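Local coordinates for CooJ (Rhodospirillum rubrum, PDB 6HK5), which is a nickel-binding metallochaperone, an accessory protein of carbon monoxide dehydrogenase that probably helps to supply nickel to the enzyme, at residues Glu24-Met27 and Gly28-Gly31. Sequence-based numbering, arbitrary orientation.
Sequences EGHM and GEIG. With NI (nickel (II) ion), chain I.
H26 and E29, three residues apart on one helix, run alongside each other in the same direction, joined by a histidine-carboxylate hydrogen bond. The donor is ND1 of H26 and the acceptor OE1 of E29, 3.0 Å away. ND1 approaches OE1 almost in line with the C-O bond, while OE1 sits at the ring edge, tilted somewhat out of the imidazole plane; ring and carboxylate planes are only 25° apart. With CG beside the backbone N (chi1 -79°) and the chain then extended, E29 runs past the G25 carbonyl, its CG 3.4 Å from G25 O, to bring OE1 to the ring. The bond and the metal together probably limit the ring's rotation; with ND1 engaged by E29, NE2 binds the nickel ion at 2.1 Å. The carboxylate probably polarises the imidazole, and E29 acts as a second-shell residue to the nickel bound by H26 of its own chain. OE2 of E29 makes a salt bridge to R11 of the third subunit. An alanine in place of E29 would probably leave ND1 of H26 without its mate, R11 of the third subunit without its carboxylate and the ring freer to turn. H22 and, from the second subunit, H18 and H22 share this metal, as does E29 of the fourth subunit. Beneath, regular i to i+4 backbone bonds continue the helix. The I30 N to H26 O bond is the shortest at 2.8 Å, and CG1 of I30 lies against H26 O (3.3 Å). In this helical N-terminal part, helix 5-35 thus presents H26 to the metal, while M27, a selenomethionine, packs on M54 and R58 and I30 on I47 and L51 of helix 42-67, its hairpin partner; F19 of the second subunit touches H26, M27 and I30.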
# COMPACT_ATOMS: atom_id res chain seq x y z
N GLU A 24 -7.58 9.73 3.60
CA GLU A 24 -8.39 10.94 3.73
C GLU A 24 -7.90 12.01 2.77
O GLU A 24 -8.70 12.80 2.27
CB GLU A 24 -8.39 11.43 5.17
CG GLU A 24 -9.41 10.68 6.01
CD GLU A 24 -9.12 10.71 7.50
OE1 GLU A 24 -9.84 10.01 8.26
OE2 GLU A 24 -8.19 11.44 7.92
N GLY A 25 -6.60 12.04 2.48
CA GLY A 25 -6.13 12.92 1.43
C GLY A 25 -6.73 12.59 0.08
O GLY A 25 -7.20 13.47 -0.63
N HIS A 26 -6.75 11.29 -0.28
CA HIS A 26 -7.31 10.86 -1.57
C HIS A 26 -8.82 11.07 -1.64
O HIS A 26 -9.37 11.36 -2.71
CB HIS A 26 -7.02 9.38 -1.84
CG HIS A 26 -5.56 9.05 -2.04
ND1 HIS A 26 -4.74 9.76 -2.90
CD2 HIS A 26 -4.81 8.03 -1.56
CE1 HIS A 26 -3.53 9.22 -2.89
NE2 HIS A 26 -3.55 8.17 -2.08
N MSE A 27 -9.52 10.90 -0.53
CA MSE A 27 -10.96 11.14 -0.53
C MSE A 27 -11.29 12.58 -0.83
O MSE A 27 -12.21 12.85 -1.60
CB MSE A 27 -11.58 10.76 0.80
CG MSE A 27 -11.69 9.27 0.90
SE MSE A 27 -12.14 8.83 2.72
CE MSE A 27 -13.83 9.81 2.87
N GLY A 28 -10.54 13.49 -0.21
CA GLY A 28 -10.73 14.91 -0.47
C GLY A 28 -10.38 15.30 -1.89
O GLY A 28 -11.09 16.10 -2.52
N GLU A 29 -9.28 14.73 -2.42
CA GLU A 29 -8.88 14.96 -3.80
C GLU A 29 -9.95 14.47 -4.75
O GLU A 29 -10.37 15.19 -5.67
CB GLU A 29 -7.58 14.21 -4.12
CG GLU A 29 -6.28 14.81 -3.66
CD GLU A 29 -5.10 13.88 -3.95
OE1 GLU A 29 -5.19 12.65 -3.66
OE2 GLU A 29 -4.08 14.36 -4.49
N ILE A 30 -10.35 13.21 -4.59
CA ILE A 30 -11.31 12.65 -5.52
C ILE A 30 -12.65 13.36 -5.39
O ILE A 30 -13.36 13.55 -6.38
CB ILE A 30 -11.43 11.13 -5.30
CG1 ILE A 30 -10.14 10.45 -5.78
CG2 ILE A 30 -12.62 10.55 -6.04
CD1 ILE A 30 -9.94 9.05 -5.24
N GLY A 31 -12.99 13.81 -4.18
CA GLY A 31 -14.23 14.56 -4.03
C GLY A 31 -14.22 15.85 -4.85
O GLY A 31 -15.21 16.19 -5.50
NI NI I . -2.07 6.75 -2.10